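Local atomic coordinates of nuclear RNA export factor 2 (Drosophila melanogaster, PDB entry 6MRK), a protein that works with Piwi and Nxt1 in cotranscriptional transposon silencing in the ovaries and may take part in mRNA export from the nucleus. Residues Y39-F45 and F89-I95; P103-D108 and L131-E135; V152-F156 and I187-S191. One frame throughout, in Å; residues are numbered along the deposited sequence.

Interaction 1. Residues Y39-F45 and F89-I95; sequences YSENSIF and FFGCTYI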
ATOM      1  N   TYR A  39       9.238  -9.375 -10.653  1.00 31.65           N
ATOM      2  CA  TYR A  39       9.450  -9.884  -9.279  1.00 31.89           C
ATOM      3  C   TYR A  39      10.829 -10.525  -9.254  1.00 31.31           C
ATOM      4  O   TYR A  39      11.412 -10.812 -10.298  1.00 32.72           O
ATOM      5  CB  TYR A  39       8.281 -10.782  -8.843  1.00 30.80           C
ATOM      6  CG  TYR A  39       6.979 -10.042  -8.662  1.00 28.82           C
ATOM      7  CD1 TYR A  39       6.665  -9.447  -7.451  1.00 29.68           C
ATOM      8  CD2 TYR A  39       6.082  -9.896  -9.706  1.00 28.19           C
ATOM      9  CE1 TYR A  39       5.484  -8.738  -7.271  1.00 29.96           C
ATOM     10  CE2 TYR A  39       4.895  -9.193  -9.543  1.00 29.76           C
ATOM     11  CZ  TYR A  39       4.596  -8.610  -8.323  1.00 29.33           C
ATOM     12  OH  TYR A  39       3.443  -7.906  -8.160  1.00 28.72           O
ATOM     13  N   SER A  40      11.360 -10.695  -8.066  1.00 32.53           N
ATOM     14  CA  SER A  40      12.704 -11.263  -7.875  1.00 34.98           C
ATOM     15  C   SER A  40      12.637 -12.271  -6.730  1.00 37.70           C
ATOM     16  O   SER A  40      11.564 -12.440  -6.140  1.00 40.69           O
ATOM     17  CB  SER A  40      13.673 -10.181  -7.607  1.00 34.81           C
ATOM     18  OG  SER A  40      13.735  -9.961  -6.216  1.00 39.39           O
ATOM     19  N   GLU A  41      13.771 -12.887  -6.432  1.00 40.87           N
ATOM     20  CA  GLU A  41      13.925 -14.018  -5.486  1.00 43.15           C
ATOM     21  C   GLU A  41      13.570 -13.513  -4.078  1.00 41.80           C
ATOM     22  O   GLU A  41      13.107 -14.325  -3.246  1.00 38.29           O
ATOM     23  CB  GLU A  41      15.364 -14.542  -5.602  1.00 47.05           C
ATOM     24  CG  GLU A  41      15.808 -14.894  -7.038  1.00 51.85           C
ATOM     25  CD  GLU A  41      16.194 -13.793  -8.046  1.00 53.96           C
ATOM     26  OE1 GLU A  41      15.878 -12.595  -7.830  1.00 51.63           O
ATOM     27  OE2 GLU A  41      16.803 -14.137  -9.084  1.00 60.44           O
ATOM     28  N   ASN A  42      13.744 -12.206  -3.845  1.00 39.09           N
ATOM     29  CA  ASN A  42      13.642 -11.555  -2.514  1.00 39.33           C
ATOM     30  C   ASN A  42      12.350 -10.736  -2.394  1.00 38.15           C
ATOM     31  O   ASN A  42      12.165 -10.079  -1.341  1.00 37.72           O
ATOM     32  CB  ASN A  42      14.860 -10.668  -2.256  1.00 42.00           C
ATOM     33  CG  ASN A  42      16.060 -11.446  -1.770  1.00 47.65           C
ATOM     34  OD1 ASN A  42      15.930 -12.380  -0.975  1.00 53.78           O
ATOM     35  ND2 ASN A  42      17.238 -11.054  -2.232  1.00 55.32           N
ATOM     36  N   SER A  43      11.482 -10.788  -3.408  1.00 36.24           N
ATOM     37  CA  SER A  43      10.194 -10.048  -3.465  1.00 35.83           C
ATOM     38  C   SER A  43       9.243 -10.500  -2.343  1.00 36.04           C
ATOM     39  O   SER A  43       9.331 -11.677  -1.926  1.00 32.75           O
ATOM     40  CB  SER A  43       9.554 -10.195  -4.807  1.00 35.38           C
ATOM     41  OG  SER A  43       9.988  -9.163  -5.667  1.00 38.15           O
ATOM     42  N   ILE A  44       8.377  -9.585  -1.879  1.00 34.10           N
ATOM     43  CA  ILE A  44       7.364  -9.814  -0.805  1.00 33.90           C
ATOM     44  C   ILE A  44       6.027  -9.234  -1.269  1.00 32.90           C
ATOM     45  O   ILE A  44       6.004  -8.082  -1.767  1.00 31.63           O
ATOM     46  CB  ILE A  44       7.806  -9.202   0.538  1.00 35.57           C
ATOM     47  CG1 ILE A  44       9.120  -9.829   1.017  1.00 36.46           C
ATOM     48  CG2 ILE A  44       6.685  -9.311   1.571  1.00 35.65           C
ATOM     49  CD1 ILE A  44       9.419  -9.647   2.493  1.00 38.14           C
ATOM     50  N   PHE A  45       4.956 -10.011  -1.092  1.00 30.75           N
ATOM     51  CA  PHE A  45       3.577  -9.656  -1.509  1.00 28.39           C
ATOM     52  C   PHE A  45       2.600 -10.025  -0.388  1.00 27.92           C
ATOM     53  O   PHE A  45       2.685 -11.138   0.121  1.00 25.05           O
ATOM     54  CB  PHE A  45       3.210 -10.354  -2.817  1.00 26.26           C
ATOM     55  CG  PHE A  45       1.780 -10.111  -3.216  1.00 26.01           C
ATOM     56  CD1 PHE A  45       1.438  -8.956  -3.873  1.00 25.01           C
ATOM     57  CD2 PHE A  45       0.763 -10.976  -2.865  1.00 24.73           C
ATOM     58  CE1 PHE A  45       0.125  -8.678  -4.209  1.00 23.72           C
ATOM     59  CE2 PHE A  45      -0.549 -10.705  -3.210  1.00 22.74           C
ATOM     60  CZ  PHE A  45      -0.865  -9.556  -3.878  1.00 22.64           C
ATOM     61  N   PHE A  89       3.682 -13.899   1.122  1.00 29.30           N
ATOM     62  CA  PHE A  89       4.197 -14.681  -0.025  1.00 30.34           C
ATOM     63  C   PHE A  89       5.551 -14.108  -0.422  1.00 31.08           C
ATOM     64  O   PHE A  89       5.663 -12.883  -0.560  1.00 33.60           O
ATOM     65  CB  PHE A  89       3.195 -14.662  -1.173  1.00 28.44           C
ATOM     66  CG  PHE A  89       1.795 -14.865  -0.679  1.00 27.70           C
ATOM     67  CD1 PHE A  89       1.371 -16.119  -0.281  1.00 28.10           C
ATOM     68  CD2 PHE A  89       0.920 -13.799  -0.569  1.00 26.05           C
ATOM     69  CE1 PHE A  89       0.076 -16.307   0.176  1.00 26.32           C
ATOM     70  CE2 PHE A  89      -0.373 -13.993  -0.118  1.00 25.23           C
ATOM     71  CZ  PHE A  89      -0.789 -15.242   0.265  1.00 24.96           C
ATOM     72  N   PHE A  90       6.543 -14.975  -0.591  1.00 31.57           N
ATOM     73  CA  PHE A  90       7.961 -14.562  -0.669  1.00 33.26           C
ATOM     74  C   PHE A  90       8.624 -15.202  -1.885  1.00 31.36           C
ATOM     75  O   PHE A  90       8.562 -16.413  -2.039  1.00 36.40           O
ATOM     76  CB  PHE A  90       8.650 -14.912   0.649  1.00 35.32           C
ATOM     77  CG  PHE A  90      10.121 -14.610   0.634  1.00 38.79           C
ATOM     78  CD1 PHE A  90      10.570 -13.299   0.696  1.00 41.08           C
ATOM     79  CD2 PHE A  90      11.056 -15.625   0.509  1.00 40.14           C
ATOM     80  CE1 PHE A  90      11.925 -13.011   0.657  1.00 40.22           C
ATOM     81  CE2 PHE A  90      12.413 -15.339   0.487  1.00 39.51           C
ATOM     82  CZ  PHE A  90      12.846 -14.034   0.560  1.00 39.88           C
ATOM     83  N   GLY A  91       9.243 -14.389  -2.726  1.00 29.73           N
ATOM     84  CA  GLY A  91       9.904 -14.858  -3.953  1.00 30.99           C
ATOM     85  C   GLY A  91       8.951 -14.895  -5.134  1.00 30.56           C
ATOM     86  O   GLY A  91       7.774 -15.210  -4.929  1.00 29.51           O
ATOM     87  N   CYS A  92       9.483 -14.624  -6.328  1.00 32.21           N
ATOM     88  CA  CYS A  92       8.759 -14.497  -7.621  1.00 33.82           C
ATOM     89  C   CYS A  92       7.851 -15.706  -7.868  1.00 34.37           C
ATOM     90  O   CYS A  92       6.698 -15.491  -8.219  1.00 35.24           O
ATOM     91  CB  CYS A  92       9.728 -14.320  -8.788  1.00 33.75           C
ATOM     92  SG  CYS A  92      11.227 -15.331  -8.645  1.00 34.72           S
ATOM     93  N   THR A  93       8.338 -16.937  -7.721  1.00 35.77           N
ATOM     94  CA  THR A  93       7.513 -18.138  -8.030  1.00 35.24           C
ATOM     95  C   THR A  93       6.262 -18.071  -7.135  1.00 35.26           C
ATOM     96  O   THR A  93       5.141 -18.166  -7.673  1.00 35.03           O
ATOM     97  CB  THR A  93       8.308 -19.447  -7.912  1.00 33.35           C
ATOM     98  OG1 THR A  93       8.796 -19.559  -6.577  1.00 41.04           O
ATOM     99  CG2 THR A  93       9.480 -19.539  -8.863  1.00 33.15           C
ATOM    100  N   TYR A  94       6.446 -17.855  -5.829  1.00 35.90           N
ATOM    101  CA  TYR A  94       5.383 -17.955  -4.794  1.00 36.30           C
ATOM    102  C   TYR A  94       4.374 -16.834  -4.990  1.00 35.11           C
ATOM    103  O   TYR A  94       3.162 -17.067  -4.848  1.00 35.25           O
ATOM    104  CB  TYR A  94       5.959 -17.904  -3.379  1.00 38.86           C
ATOM    105  CG  TYR A  94       6.552 -19.215  -2.924  1.00 47.15           C
ATOM    106  CD1 TYR A  94       5.775 -20.365  -2.894  1.00 54.15           C
ATOM    107  CD2 TYR A  94       7.883 -19.329  -2.546  1.00 49.29           C
ATOM    108  CE1 TYR A  94       6.295 -21.585  -2.492  1.00 52.73           C
ATOM    109  CE2 TYR A  94       8.421 -20.543  -2.146  1.00 49.39           C
ATOM    110  CZ  TYR A  94       7.621 -21.672  -2.111  1.00 50.67           C
ATOM    111  OH  TYR A  94       8.119 -22.879  -1.727  1.00 53.28           O
ATOM    112  N   ILE A  95       4.862 -15.642  -5.311  1.00 34.22           N
ATOM    113  CA  ILE A  95       3.996 -14.454  -5.542  1.00 34.14           C
ATOM    114  C   ILE A  95       3.115 -14.713  -6.768  1.00 34.46           C
ATOM    115  O   ILE A  95       1.869 -14.601  -6.665  1.00 33.79           O
ATOM    116  CB  ILE A  95       4.857 -13.193  -5.684  1.00 35.17           C
ATOM    117  CG1 ILE A  95       5.473 -12.823  -4.332  1.00 35.72           C
ATOM    118  CG2 ILE A  95       4.058 -12.044  -6.282  1.00 35.99           C
ATOM    119  CD1 ILE A  95       6.578 -11.806  -4.420  1.00 34.97           C
TER

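Interaction 2. Residues P103-D108 and L131-E135; sequences PRVTHD and LLRDE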
ATOM      1  N   PRO A 103      -9.230 -13.371  -9.173  1.00 42.50           N
ATOM      2  CA  PRO A 103     -10.147 -13.222 -10.295  1.00 41.13           C
ATOM      3  C   PRO A 103      -9.617 -12.289 -11.382  1.00 40.46           C
ATOM      4  O   PRO A 103      -8.715 -11.533 -11.160  1.00 41.26           O
ATOM      5  CB  PRO A 103     -11.412 -12.618  -9.670  1.00 42.25           C
ATOM      6  CG  PRO A 103     -10.943 -12.028  -8.357  1.00 43.28           C
ATOM      7  CD  PRO A 103      -9.792 -12.898  -7.897  1.00 43.20           C
ATOM      8  N   ARG A 104     -10.246 -12.375 -12.539  1.00 42.62           N
ATOM      9  CA  ARG A 104     -10.048 -11.428 -13.649  1.00 44.08           C
ATOM     10  C   ARG A 104     -10.608 -10.073 -13.228  1.00 43.64           C
ATOM     11  O   ARG A 104     -11.650 -10.049 -12.536  1.00 40.60           O
ATOM     12  CB  ARG A 104     -10.771 -11.928 -14.895  1.00 46.44           C
ATOM     13  CG  ARG A 104     -10.146 -11.390 -16.164  1.00 48.75           C
ATOM     14  CD  ARG A 104     -10.831 -11.939 -17.376  1.00 50.66           C
ATOM     15  NE  ARG A 104     -10.480 -11.092 -18.500  1.00 57.37           N
ATOM     16  CZ  ARG A 104     -10.720 -11.379 -19.770  1.00 60.60           C
ATOM     17  NH1 ARG A 104     -11.333 -12.506 -20.098  1.00 63.86           N
ATOM     18  NH2 ARG A 104     -10.345 -10.534 -20.712  1.00 63.63           N
ATOM     19  N   VAL A 105      -9.946  -8.995 -13.641  1.00 44.79           N
ATOM     20  CA  VAL A 105     -10.405  -7.610 -13.344  1.00 42.20           C
ATOM     21  C   VAL A 105     -10.339  -6.794 -14.634  1.00 39.64           C
ATOM     22  O   VAL A 105      -9.814  -7.302 -15.624  1.00 45.94           O
ATOM     23  CB  VAL A 105      -9.580  -6.963 -12.209  1.00 39.99           C
ATOM     24  CG1 VAL A 105      -9.653  -7.767 -10.919  1.00 39.56           C
ATOM     25  CG2 VAL A 105      -8.129  -6.738 -12.615  1.00 38.44           C
ATOM     26  N   THR A 106     -10.943  -5.613 -14.590  1.00 37.98           N
ATOM     27  CA  THR A 106     -10.771  -4.459 -15.503  1.00 37.53           C
ATOM     28  C   THR A 106     -10.672  -3.232 -14.587  1.00 37.83           C
ATOM     29  O   THR A 106     -11.647  -2.953 -13.883  1.00 35.21           O
ATOM     30  CB  THR A 106     -11.952  -4.372 -16.483  1.00 36.97           C
ATOM     31  OG1 THR A 106     -11.889  -5.501 -17.357  1.00 41.52           O
ATOM     32  CG2 THR A 106     -11.972  -3.124 -17.329  1.00 34.70           C
ATOM     33  N   HIS A 107      -9.527  -2.555 -14.545  1.00 37.52           N
ATOM     34  CA  HIS A 107      -9.361  -1.305 -13.764  1.00 34.77           C
ATOM     35  C   HIS A 107     -10.069  -0.158 -14.489  1.00 32.19           C
ATOM     36  O   HIS A 107     -10.008  -0.109 -15.724  1.00 34.26           O
ATOM     37  CB  HIS A 107      -7.875  -0.992 -13.547  1.00 34.31           C
ATOM     38  CG  HIS A 107      -7.096  -2.095 -12.929  1.00 33.08           C
ATOM     39  ND1 HIS A 107      -6.711  -3.202 -13.649  1.00 32.32           N
ATOM     40  CD2 HIS A 107      -6.589  -2.239 -11.685  1.00 34.77           C
ATOM     41  CE1 HIS A 107      -6.016  -4.004 -12.869  1.00 34.12           C
ATOM     42  NE2 HIS A 107      -5.917  -3.434 -11.650  1.00 35.62           N
ATOM     43  N   ASP A 108     -10.667   0.763 -13.739  1.00 32.16           N
ATOM     44  CA  ASP A 108     -11.215   2.035 -14.279  1.00 32.24           C
ATOM     45  C   ASP A 108     -10.099   3.085 -14.210  1.00 33.08           C
ATOM     46  O   ASP A 108      -9.947   3.733 -13.175  1.00 37.14           O
ATOM     47  CB  ASP A 108     -12.503   2.416 -13.542  1.00 31.70           C
ATOM     48  CG  ASP A 108     -13.073   3.784 -13.900  1.00 32.67           C
ATOM     49  OD1 ASP A 108     -12.475   4.479 -14.742  1.00 32.89           O
ATOM     50  OD2 ASP A 108     -14.102   4.163 -13.310  1.00 33.27           O
ATOM     51  N   LEU A 131     -10.627   2.133  -8.748  1.00 33.48           N
ATOM     52  CA  LEU A 131     -11.833   1.292  -8.804  1.00 33.20           C
ATOM     53  C   LEU A 131     -11.596   0.275  -9.911  1.00 33.80           C
ATOM     54  O   LEU A 131     -11.072   0.659 -10.982  1.00 32.92           O
ATOM     55  CB  LEU A 131     -13.044   2.186  -9.077  1.00 34.30           C
ATOM     56  CG  LEU A 131     -14.347   1.441  -9.361  1.00 37.97           C
ATOM     57  CD1 LEU A 131     -15.486   1.973  -8.503  1.00 39.39           C
ATOM     58  CD2 LEU A 131     -14.711   1.505 -10.841  1.00 39.27           C
ATOM     59  N   LEU A 132     -11.911  -0.986  -9.632  1.00 33.39           N
ATOM     60  CA  LEU A 132     -11.861  -2.052 -10.653  1.00 32.07           C
ATOM     61  C   LEU A 132     -13.151  -2.860 -10.602  1.00 31.27           C
ATOM     62  O   LEU A 132     -13.890  -2.803  -9.589  1.00 27.12           O
ATOM     63  CB  LEU A 132     -10.624  -2.936 -10.465  1.00 32.78           C
ATOM     64  CG  LEU A 132     -10.381  -3.546  -9.083  1.00 32.61           C
ATOM     65  CD1 LEU A 132     -11.277  -4.748  -8.821  1.00 31.55           C
ATOM     66  CD2 LEU A 132      -8.920  -3.967  -8.953  1.00 33.08           C
ATOM     67  N   ARG A 133     -13.425  -3.536 -11.708  1.00 32.92           N
ATOM     68  CA  ARG A 133     -14.566  -4.464 -11.806  1.00 36.71           C
ATOM     69  C   ARG A 133     -13.991  -5.875 -11.699  1.00 37.09           C
ATOM     70  O   ARG A 133     -13.088  -6.208 -12.480  1.00 36.89           O
ATOM     71  CB  ARG A 133     -15.374  -4.225 -13.081  1.00 36.45           C
ATOM     72  CG  ARG A 133     -16.309  -5.379 -13.399  1.00 40.82           C
ATOM     73  CD  ARG A 133     -17.156  -5.172 -14.637  1.00 44.48           C
ATOM     74  NE  ARG A 133     -16.381  -4.794 -15.813  1.00 49.10           N
ATOM     75  CZ  ARG A 133     -16.497  -3.646 -16.487  1.00 50.77           C
ATOM     76  NH1 ARG A 133     -17.381  -2.728 -16.128  1.00 48.82           N
ATOM     77  NH2 ARG A 133     -15.735  -3.433 -17.549  1.00 53.58           N
ATOM     78  N   ASP A 134     -14.461  -6.630 -10.710  1.00 38.86           N
ATOM     79  CA  ASP A 134     -14.243  -8.096 -10.616  1.00 44.78           C
ATOM     80  C   ASP A 134     -15.212  -8.781 -11.592  1.00 44.41           C
ATOM     81  O   ASP A 134     -16.435  -8.501 -11.562  1.00 40.41           O
ATOM     82  CB  ASP A 134     -14.364  -8.597  -9.172  1.00 47.08           C
ATOM     83  CG  ASP A 134     -14.105 -10.088  -8.988  1.00 47.43           C
ATOM     84  OD1 ASP A 134     -14.344 -10.856  -9.943  1.00 50.59           O
ATOM     85  OD2 ASP A 134     -13.686 -10.477  -7.881  1.00 48.93           O
ATOM     86  N   GLU A 135     -14.666  -9.638 -12.449  1.00 46.18           N
ATOM     87  CA  GLU A 135     -15.424 -10.279 -13.546  1.00 48.68           C
ATOM     88  C   GLU A 135     -15.425 -11.773 -13.308  1.00 50.42           C
ATOM     89  O   GLU A 135     -14.471 -12.313 -12.750  1.00 57.57           O
ATOM     90  CB  GLU A 135     -14.793  -9.959 -14.891  1.00 47.52           C
ATOM     91  CG  GLU A 135     -14.428  -8.503 -14.999  1.00 49.25           C
ATOM     92  CD  GLU A 135     -14.129  -8.077 -16.414  1.00 50.34           C
ATOM     93  OE1 GLU A 135     -13.495  -8.873 -17.131  1.00 52.00           O
ATOM     94  OE2 GLU A 135     -14.550  -6.969 -16.794  1.00 50.98           O
TER

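Interaction 3. Residues V152-F156 and I187-S191; sequences VLLGF and ITNPS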
ATOM      1  N   VAL A 152     -18.727  -7.315 -10.389  1.00 39.21           N
ATOM      2  CA  VAL A 152     -18.614  -6.678  -9.035  1.00 39.62           C
ATOM      3  C   VAL A 152     -17.595  -5.535  -9.083  1.00 39.64           C
ATOM      4  O   VAL A 152     -16.399  -5.814  -9.289  1.00 42.71           O
ATOM      5  CB  VAL A 152     -18.241  -7.681  -7.922  1.00 39.80           C
ATOM      6  CG1 VAL A 152     -18.442  -7.109  -6.520  1.00 38.85           C
ATOM      7  CG2 VAL A 152     -19.010  -8.979  -8.051  1.00 40.40           C
ATOM      8  N   LEU A 153     -18.046  -4.304  -8.838  1.00 37.48           N
ATOM      9  CA  LEU A 153     -17.142  -3.152  -8.618  1.00 37.95           C
ATOM     10  C   LEU A 153     -16.488  -3.263  -7.243  1.00 35.47           C
ATOM     11  O   LEU A 153     -17.185  -3.464  -6.257  1.00 34.35           O
ATOM     12  CB  LEU A 153     -17.936  -1.854  -8.697  1.00 40.47           C
ATOM     13  CG  LEU A 153     -18.639  -1.595 -10.023  1.00 43.31           C
ATOM     14  CD1 LEU A 153     -18.914  -0.105 -10.172  1.00 45.78           C
ATOM     15  CD2 LEU A 153     -17.826  -2.115 -11.206  1.00 42.14           C
ATOM     16  N   LEU A 154     -15.179  -3.092  -7.183  1.00 33.63           N
ATOM     17  CA  LEU A 154     -14.461  -3.061  -5.893  1.00 31.80           C
ATOM     18  C   LEU A 154     -13.631  -1.793  -5.813  1.00 30.35           C
ATOM     19  O   LEU A 154     -13.215  -1.290  -6.879  1.00 31.94           O
ATOM     20  CB  LEU A 154     -13.590  -4.306  -5.799  1.00 31.41           C
ATOM     21  CG  LEU A 154     -14.391  -5.593  -5.663  1.00 32.42           C
ATOM     22  CD1 LEU A 154     -13.553  -6.781  -6.094  1.00 32.39           C
ATOM     23  CD2 LEU A 154     -14.912  -5.748  -4.234  1.00 32.27           C
ATOM     24  N   GLY A 155     -13.428  -1.303  -4.588  1.00 28.52           N
ATOM     25  CA  GLY A 155     -12.353  -0.347  -4.282  1.00 26.80           C
ATOM     26  C   GLY A 155     -11.053  -1.106  -4.169  1.00 25.82           C
ATOM     27  O   GLY A 155     -11.107  -2.313  -3.913  1.00 25.55           O
ATOM     28  N   PHE A 156      -9.923  -0.454  -4.414  1.00 27.70           N
ATOM     29  CA  PHE A 156      -8.601  -1.098  -4.252  1.00 27.51           C
ATOM     30  C   PHE A 156      -7.513  -0.046  -4.110  1.00 27.41           C
ATOM     31  O   PHE A 156      -7.667   1.090  -4.543  1.00 27.55           O
ATOM     32  CB  PHE A 156      -8.311  -2.036  -5.419  1.00 27.17           C
ATOM     33  CG  PHE A 156      -7.758  -1.355  -6.637  1.00 26.59           C
ATOM     34  CD1 PHE A 156      -8.603  -0.851  -7.599  1.00 26.96           C
ATOM     35  CD2 PHE A 156      -6.393  -1.238  -6.821  1.00 27.49           C
ATOM     36  CE1 PHE A 156      -8.096  -0.243  -8.735  1.00 28.90           C
ATOM     37  CE2 PHE A 156      -5.888  -0.619  -7.950  1.00 29.20           C
ATOM     38  CZ  PHE A 156      -6.742  -0.120  -8.904  1.00 29.11           C
ATOM     39  N   ILE A 187      -8.156  -4.773  -1.150  1.00 29.29           N
ATOM     40  CA  ILE A 187      -9.557  -4.814  -1.658  1.00 30.46           C
ATOM     41  C   ILE A 187     -10.495  -4.208  -0.619  1.00 30.15           C
ATOM     42  O   ILE A 187     -10.357  -4.483   0.592  1.00 28.01           O
ATOM     43  CB  ILE A 187      -9.962  -6.239  -2.023  1.00 32.01           C
ATOM     44  CG1 ILE A 187      -9.040  -6.770  -3.114  1.00 36.41           C
ATOM     45  CG2 ILE A 187     -11.418  -6.296  -2.438  1.00 32.08           C
ATOM     46  CD1 ILE A 187      -9.307  -6.164  -4.480  1.00 38.15           C
ATOM     47  N   THR A 188     -11.409  -3.378  -1.096  1.00 32.38           N
ATOM     48  CA  THR A 188     -12.333  -2.606  -0.234  1.00 35.12           C
ATOM     49  C   THR A 188     -13.562  -2.188  -1.029  1.00 38.27           C
ATOM     50  O   THR A 188     -13.665  -2.459  -2.267  1.00 39.04           O
ATOM     51  CB  THR A 188     -11.683  -1.353   0.372  1.00 34.32           C
ATOM     52  OG1 THR A 188     -12.642  -0.604   1.118  1.00 33.25           O
ATOM     53  CG2 THR A 188     -11.105  -0.411  -0.655  1.00 33.54           C
ATOM     54  N   ASN A 189     -14.463  -1.553  -0.295  1.00 39.30           N
ATOM     55  CA  ASN A 189     -15.733  -1.017  -0.814  1.00 38.61           C
ATOM     56  C   ASN A 189     -15.407   0.096  -1.795  1.00 40.54           C
ATOM     57  O   ASN A 189     -14.546   0.935  -1.528  1.00 37.44           O
ATOM     58  CB  ASN A 189     -16.613  -0.489   0.314  1.00 38.92           C
ATOM     59  CG  ASN A 189     -17.068  -1.589   1.241  1.00 38.58           C
ATOM     60  OD1 ASN A 189     -16.414  -1.842   2.248  1.00 38.48           O
ATOM     61  ND2 ASN A 189     -18.154  -2.263   0.895  1.00 37.40           N
ATOM     62  N   PRO A 190     -16.095   0.133  -2.955  1.00 42.77           N
ATOM     63  CA  PRO A 190     -16.133   1.349  -3.760  1.00 42.67           C
ATOM     64  C   PRO A 190     -16.892   2.463  -3.022  1.00 47.05           C
ATOM     65  O   PRO A 190     -17.871   2.189  -2.333  1.00 49.25           O
ATOM     66  CB  PRO A 190     -16.858   0.922  -5.037  1.00 41.55           C
ATOM     67  CG  PRO A 190     -17.673  -0.285  -4.615  1.00 41.29           C
ATOM     68  CD  PRO A 190     -16.857  -0.978  -3.547  1.00 41.02           C
ATOM     69  N   SER A 191     -16.410   3.694  -3.172  1.00 50.23           N
ATOM     70  CA  SER A 191     -17.090   4.923  -2.702  1.00 55.64           C
ATOM     71  C   SER A 191     -18.229   5.295  -3.665  1.00 59.33           C
ATOM     72  O   SER A 191     -18.021   5.188  -4.904  1.00 60.10           O
ATOM     73  CB  SER A 191     -16.099   6.038  -2.586  1.00 59.68           C
ATOM     74  OG  SER A 191     -15.639   6.434  -3.872  1.00 63.06           O
TER

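Interaction 1. Residues Y39-F45 and F89-I95
Ile44 and Phe45 pair antiparallel with Phe90 and Phe89, joining strand 44-49 to strand 89-90, an edge strand, within this chain, of the NTF2-like domain's sheet. Phe45 and Phe89 form the hydrogen-bonded pair. Phe45 N donates to Phe89 O (3.0 Å) and Phe89 N to Phe45 O (3.1 Å). Beyond the bridge, the type I turn Ser40-Ser43 covers the start of helix 92-99. Gly91 is the N-cap there, and its N gives an almost straight bond (173°) to Ser43 O.

Ile95 reaches back from the first turn of that helix into this corner. At its CB the side chain forks. The CG2 branch lies over one face of the Tyr39 ring, 3.9 Å from the centroid, while CG1 meets Phe45 CB at 3.7 Å. CD1, at the tip, ends against Ser43 CB. Leu99 of the same helix also packs on Tyr39 and Phe45, and the Tyr39 hydroxyl is hydrogen-bonded to Tyr22.

On the Ile44-Phe90 side of the sheet, Phe90 has CG anti to its backbone N (chi1 176°), which carries its ring along the turn. Glu41 O sits over one ring face, offset toward the rim, and Ile44 CG1 approaches the ring edge near its plane, 3.8 Å from Phe90 CD1.

Interaction 2. Residues P103-D108 and L131-E135
Thr106 and Arg133 form a hydrogen-bonded antiparallel pair in the hairpin of strands 104-119 and 123-135, whose short segments run antiparallel in the NTF2-like sheet, their N-to-C directions 152° apart. Arg133 N reaches Thr106 O at 2.9 Å, Thr106 N returns a bond to Arg133 O, and Asp108 N binds Leu131 O at 2.8 Å.

On the face bearing Arg104, Thr106, Arg133 and Glu135 the charges form a network, its closer bridge within strand 123-135. The Arg133 chain bends at its third torsion (52°), bringing NE to Glu135 OE2 at 3.0 Å, in the guanidinium plane and on the anti lone pair of the oxygen. Across the strands, Glu135 OE1 makes a long ionic contact with Arg104, well out of the Arg104 guanidinium plane, so no N-H points at it.

The other face, with Val105, His107, Leu132 and Asp134, turns toward the helices. Val105 CG1 meets Leu132 CD1, and Leu132 CD2 lies beside the imidazole of His107, 4.0 Å from its CD2. Tyr69 of helix 59-70 and Phe26 of helix 12-27 also pack on Val105. Buried Asp134 is salt-bridged to Arg65. The Asp134 and Pro103 side chains cross at about a right angle, with Asp134 OD2 3.2 Å from Pro103 CG.

Interaction 3. Residues V152-F156 and I187-S191
Phe156 meets Ile187 with the base of its side chain rather than with its ring: Phe156 CB lies 4.3 Å from Ile187 CD1. From there the phenyl leads away from the 187-191 segment, and it meets the imidazole of His107 with the two planes about 75° apart. Leu132 of strand 123-135 packs on the same phenyl.

The other ring of the contact, the pyrrolidine of Pro190, leans on the backbone of strand 152-166. Its CG rests 3.6 Å from Leu153 O, and its CD lies equally near Gly155 N. Tyr51 and Leu131 also touch Pro190, so the proline is wedged among three parts of the domain. The side chain of Asn189 starts away from this strand, and its OD1 accepts a hydrogen bond from Asn52 N.

Between the two rings, Gly155 and Thr188 form an antiparallel hydrogen-bonded pair. Thr188 N donates to Gly155 O (3.0 Å, 154° at the hydrogen). The return bond from Gly155 N to Thr188 O is more bent. Thr188 has OG1 anti to its backbone N (chi1 176°), and this turns CG2 onto the glycine, 3.6 Å from Gly155 C. On the side of the sheet where Ile187 lies, its CG2 meets Leu154 CD2 at 4.0 Å, and Tyr69 of helix 59-70 packs on both residues.

Part of the 187-191 segment borders the partner protein, probably Nxt1: a polar side chain of that chain hydrogen-bonds to Asn189 O, and a basic side chain of it packs on Asn189. The arrangement is the open end of an antiparallel hairpin in the sheet of the NTF2-like alpha+beta fold, where the last strand turns off through Pro190 toward Ser191, the N-cap of helix 192-197.

The three contacts follow one another along the chain and all belong to the single mixed sheet of the NTF2-like domain. Interactions 2 and 3 are close neighbours, with centres 9 Å apart: strands 123-135 and 152-166 lie side by side, with Leu132 pairing with Leu154 and Asp134 with Val152. Interaction 1 sits on the opposite side of the chain's centre, with its centre about 23 Å from that of interaction 2 and 25 Å from that of interaction 3, and touches neither. Strands 44-49 and 176-188, adjacent in the sheet, connect it to interaction 3. Interactions 1 and 3 also border the partner protein, whereas interaction 2 touches no other chain of the assembly.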